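Local structure of oxalate biosynthetic component 1 (Burkholderia thailandensis, 5IKY) at residues Val61-Thr73 against Ser98-Ala110. The protein is a bifunctional serine hydrolase and lyase that produces oxalate in quorum sensing-dependent oxalogenesis. Sequence-based numbering, arbitrary orientation.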
# COMPACT_ATOMS: atom_id res chain seq x y z
N VAL A 61 26.12 -33.99 -2.15
CA VAL A 61 25.71 -32.92 -3.05
C VAL A 61 24.52 -33.32 -3.93
O VAL A 61 24.36 -34.49 -4.28
CB VAL A 61 26.88 -32.46 -3.96
CG1 VAL A 61 27.15 -33.48 -5.05
CG2 VAL A 61 26.61 -31.09 -4.55
N ARG A 62 23.68 -32.35 -4.25
CA ARG A 62 22.61 -32.52 -5.22
C ARG A 62 22.79 -31.49 -6.32
O ARG A 62 22.40 -30.33 -6.17
CB ARG A 62 21.24 -32.37 -4.55
CG ARG A 62 20.06 -32.49 -5.51
CD ARG A 62 19.86 -33.92 -5.99
NE ARG A 62 18.68 -34.05 -6.85
CZ ARG A 62 18.72 -34.11 -8.17
NH1 ARG A 62 19.88 -34.06 -8.81
NH2 ARG A 62 17.59 -34.22 -8.87
N GLU A 63 23.40 -31.91 -7.42
CA GLU A 63 23.73 -30.98 -8.50
C GLU A 63 23.11 -31.39 -9.83
O GLU A 63 22.94 -32.57 -10.11
CB GLU A 63 25.25 -30.87 -8.66
CG GLU A 63 25.94 -32.18 -8.99
CD GLU A 63 27.39 -31.98 -9.39
OE1 GLU A 63 27.73 -30.87 -9.87
OE2 GLU A 63 28.19 -32.93 -9.24
N TYR A 64 22.78 -30.38 -10.64
CA TYR A 64 22.28 -30.60 -11.99
C TYR A 64 22.29 -29.29 -12.78
O TYR A 64 21.72 -28.29 -12.35
CB TYR A 64 20.86 -31.18 -11.97
CG TYR A 64 20.30 -31.50 -13.34
CD1 TYR A 64 20.62 -32.68 -13.98
CD2 TYR A 64 19.45 -30.61 -13.98
CE1 TYR A 64 20.11 -32.98 -15.24
CE2 TYR A 64 18.94 -30.89 -15.23
CZ TYR A 64 19.27 -32.08 -15.86
OH TYR A 64 18.76 -32.36 -17.10
N GLY A 65 22.96 -29.31 -13.93
CA GLY A 65 22.92 -28.19 -14.86
C GLY A 65 24.10 -27.24 -14.81
O GLY A 65 24.08 -26.20 -15.46
N TYR A 66 25.13 -27.59 -14.05
CA TYR A 66 26.24 -26.66 -13.83
C TYR A 66 27.56 -27.10 -14.47
O TYR A 66 28.61 -26.52 -14.19
CB TYR A 66 26.46 -26.45 -12.33
CG TYR A 66 25.45 -25.50 -11.72
CD1 TYR A 66 25.65 -24.13 -11.76
CD2 TYR A 66 24.30 -25.98 -11.11
CE1 TYR A 66 24.74 -23.26 -11.21
CE2 TYR A 66 23.38 -25.12 -10.55
CZ TYR A 66 23.60 -23.75 -10.61
OH TYR A 66 22.69 -22.89 -10.05
N ASP A 67 27.50 -28.12 -15.33
CA ASP A 67 28.70 -28.65 -15.97
C ASP A 67 29.17 -27.79 -17.15
O ASP A 67 28.36 -27.18 -17.84
CB ASP A 67 28.47 -30.08 -16.44
CG ASP A 67 28.24 -31.05 -15.29
OD1 ASP A 67 28.96 -30.96 -14.28
OD2 ASP A 67 27.33 -31.90 -15.40
N ALA A 68 30.48 -27.76 -17.36
CA ALA A 68 31.08 -27.10 -18.51
C ALA A 68 32.33 -27.88 -18.92
O ALA A 68 33.02 -28.42 -18.06
CB ALA A 68 31.41 -25.66 -18.20
N PRO A 69 32.62 -27.94 -20.23
CA PRO A 69 33.78 -28.73 -20.66
C PRO A 69 35.09 -28.13 -20.17
O PRO A 69 35.20 -26.91 -20.05
CB PRO A 69 33.68 -28.69 -22.19
CG PRO A 69 32.96 -27.43 -22.48
CD PRO A 69 31.97 -27.26 -21.36
N ILE A 70 36.06 -28.98 -19.89
CA ILE A 70 37.37 -28.51 -19.45
C ILE A 70 38.42 -28.76 -20.52
O ILE A 70 38.80 -29.90 -20.77
CB ILE A 70 37.81 -29.21 -18.15
CG1 ILE A 70 36.74 -29.07 -17.07
CG2 ILE A 70 39.13 -28.63 -17.67
CD1 ILE A 70 37.07 -29.79 -15.79
N ASP A 71 38.89 -27.68 -21.14
CA ASP A 71 39.98 -27.78 -22.11
C ASP A 71 41.29 -27.46 -21.41
O ASP A 71 41.52 -26.32 -21.02
CB ASP A 71 39.75 -26.84 -23.29
CG ASP A 71 40.58 -27.21 -24.51
OD1 ASP A 71 41.56 -27.97 -24.36
OD2 ASP A 71 40.24 -26.75 -25.62
N LEU A 72 42.15 -28.46 -21.26
CA LEU A 72 43.42 -28.28 -20.56
C LEU A 72 44.37 -27.36 -21.33
O LEU A 72 45.35 -26.86 -20.77
CB LEU A 72 44.09 -29.63 -20.31
CG LEU A 72 43.39 -30.53 -19.28
CD1 LEU A 72 44.19 -31.80 -19.04
CD2 LEU A 72 43.18 -29.77 -17.98
N THR A 73 44.07 -27.14 -22.60
CA THR A 73 44.84 -26.21 -23.42
C THR A 73 44.69 -24.79 -22.89
O THR A 73 45.58 -23.95 -23.03
CB THR A 73 44.39 -26.27 -24.90
OG1 THR A 73 44.34 -27.63 -25.33
CG2 THR A 73 45.36 -25.49 -25.78
N SER A 98 42.58 -33.15 -25.16
CA SER A 98 42.80 -32.09 -24.19
C SER A 98 41.51 -31.71 -23.48
O SER A 98 41.53 -31.02 -22.45
CB SER A 98 43.40 -30.86 -24.87
OG SER A 98 42.61 -30.44 -25.97
N VAL A 99 40.38 -32.15 -24.03
CA VAL A 99 39.07 -31.74 -23.53
C VAL A 99 38.43 -32.78 -22.60
O VAL A 99 38.25 -33.93 -22.98
CB VAL A 99 38.09 -31.46 -24.68
CG1 VAL A 99 36.71 -31.10 -24.14
CG2 VAL A 99 38.63 -30.35 -25.58
N TRP A 100 38.08 -32.34 -21.40
CA TRP A 100 37.31 -33.16 -20.47
C TRP A 100 35.85 -32.72 -20.47
O TRP A 100 35.56 -31.54 -20.63
CB TRP A 100 37.88 -33.07 -19.05
CG TRP A 100 39.20 -33.74 -18.86
CD1 TRP A 100 40.43 -33.27 -19.24
CD2 TRP A 100 39.44 -35.00 -18.23
NE1 TRP A 100 41.41 -34.16 -18.89
CE2 TRP A 100 40.83 -35.24 -18.27
CE3 TRP A 100 38.61 -35.96 -17.64
CZ2 TRP A 100 41.41 -36.39 -17.74
CZ3 TRP A 100 39.19 -37.11 -17.11
CH2 TRP A 100 40.57 -37.31 -17.17
N HIS A 101 34.94 -33.67 -20.28
CA HIS A 101 33.53 -33.35 -20.15
C HIS A 101 32.82 -34.40 -19.31
O HIS A 101 33.25 -35.55 -19.24
CB HIS A 101 32.87 -33.23 -21.53
CG HIS A 101 32.93 -34.47 -22.35
ND1 HIS A 101 31.90 -35.39 -22.39
CD2 HIS A 101 33.91 -34.96 -23.16
CE1 HIS A 101 32.24 -36.39 -23.19
NE2 HIS A 101 33.45 -36.15 -23.67
N ARG A 102 31.73 -34.01 -18.66
CA ARG A 102 31.01 -34.91 -17.77
C ARG A 102 30.02 -35.80 -18.52
O ARG A 102 29.10 -35.32 -19.17
CB ARG A 102 30.27 -34.14 -16.68
CG ARG A 102 30.94 -34.22 -15.33
CD ARG A 102 29.95 -34.02 -14.21
NE ARG A 102 30.59 -34.06 -12.90
CZ ARG A 102 29.95 -33.89 -11.75
NH1 ARG A 102 28.64 -33.67 -11.74
NH2 ARG A 102 30.61 -33.94 -10.60
N THR A 103 30.23 -37.11 -18.40
CA THR A 103 29.35 -38.09 -19.00
C THR A 103 28.43 -38.68 -17.93
O THR A 103 27.33 -39.15 -18.22
CB THR A 103 30.14 -39.21 -19.69
OG1 THR A 103 31.14 -39.69 -18.79
CG2 THR A 103 30.81 -38.68 -20.94
N GLN A 104 28.91 -38.66 -16.69
CA GLN A 104 28.08 -38.96 -15.53
C GLN A 104 27.07 -37.84 -15.34
O GLN A 104 27.43 -36.67 -15.41
CB GLN A 104 28.94 -39.13 -14.28
CG GLN A 104 28.18 -39.01 -12.97
CD GLN A 104 28.96 -38.25 -11.92
OE1 GLN A 104 29.94 -37.57 -12.23
NE2 GLN A 104 28.53 -38.36 -10.67
N THR A 105 25.82 -38.19 -15.09
CA THR A 105 24.79 -37.17 -14.89
C THR A 105 23.78 -37.60 -13.83
O THR A 105 23.39 -38.77 -13.76
CB THR A 105 24.06 -36.85 -16.21
OG1 THR A 105 25.01 -36.44 -17.20
CG2 THR A 105 23.05 -35.73 -16.02
N SER A 106 23.36 -36.64 -13.01
CA SER A 106 22.42 -36.86 -11.92
C SER A 106 20.98 -36.83 -12.43
O SER A 106 20.74 -36.51 -13.59
CB SER A 106 22.63 -35.79 -10.84
OG SER A 106 23.96 -35.81 -10.35
N PRO A 107 20.01 -37.21 -11.57
CA PRO A 107 18.60 -37.04 -11.95
C PRO A 107 18.26 -35.59 -12.29
O PRO A 107 18.75 -34.67 -11.63
CB PRO A 107 17.84 -37.49 -10.70
CG PRO A 107 18.75 -38.47 -10.06
CD PRO A 107 20.14 -37.98 -10.32
N SER A 108 17.43 -35.40 -13.31
CA SER A 108 17.02 -34.07 -13.72
C SER A 108 16.06 -33.46 -12.71
O SER A 108 15.68 -34.11 -11.74
CB SER A 108 16.35 -34.11 -15.10
OG SER A 108 15.03 -34.61 -15.00
N LEU A 109 15.66 -32.22 -12.95
CA LEU A 109 14.71 -31.54 -12.08
C LEU A 109 13.32 -31.48 -12.70
O LEU A 109 12.63 -30.48 -12.57
CB LEU A 109 15.20 -30.13 -11.76
CG LEU A 109 16.57 -30.07 -11.07
CD1 LEU A 109 16.99 -28.65 -10.86
CD2 LEU A 109 16.50 -30.81 -9.74
N ALA A 110 12.94 -32.56 -13.37
CA ALA A 110 11.62 -32.66 -13.99
C ALA A 110 10.54 -32.54 -12.94
O ALA A 110 9.45 -32.06 -13.18
CB ALA A 110 11.47 -33.97 -14.73
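I70 and W100 form an antiparallel hydrogen-bonded pair, I70 N to W100 O at 2.7 Å and W100 N back to I70 O, and L72 N extends the pairing to S98 O. Beta-branched I70 suits the strand and sets its CB against that of W100, whose indole meets CD1 of L72 at its edge, NE1 to CD1 3.6 Å. On the other sheet face D71 lies beside V99. D71 OD1 accepts from T73 N, closing an Asx turn, and also from T73 OG1 and, on the syn side, S98 OG, so three donors hold the carboxylate where the strand ends. Strand 99-102 is the centre of a small three-stranded antiparallel sheet in the N-terminal domain, between 70-71 and 93-96; residues 62-64 belong to a second such sheet, and R102 links the two. Its extended chain brings NH1 and NH2 to E63 OE2, a salt bridge with the guanidinium turned 72° from the carboxylate; D67 lies across the chain, OD1 near CD, adding only a long, charge-only salt bridge. R62, bent at chi2 (72°), grips P107 O end-on with NH1 and NH2, the oxygen in the guanidinium plane but NH2 above the carbonyl plane. Y64 offers a flat face to S108 CA, 3.7 Å from the ring centroid, a CH-pi contact.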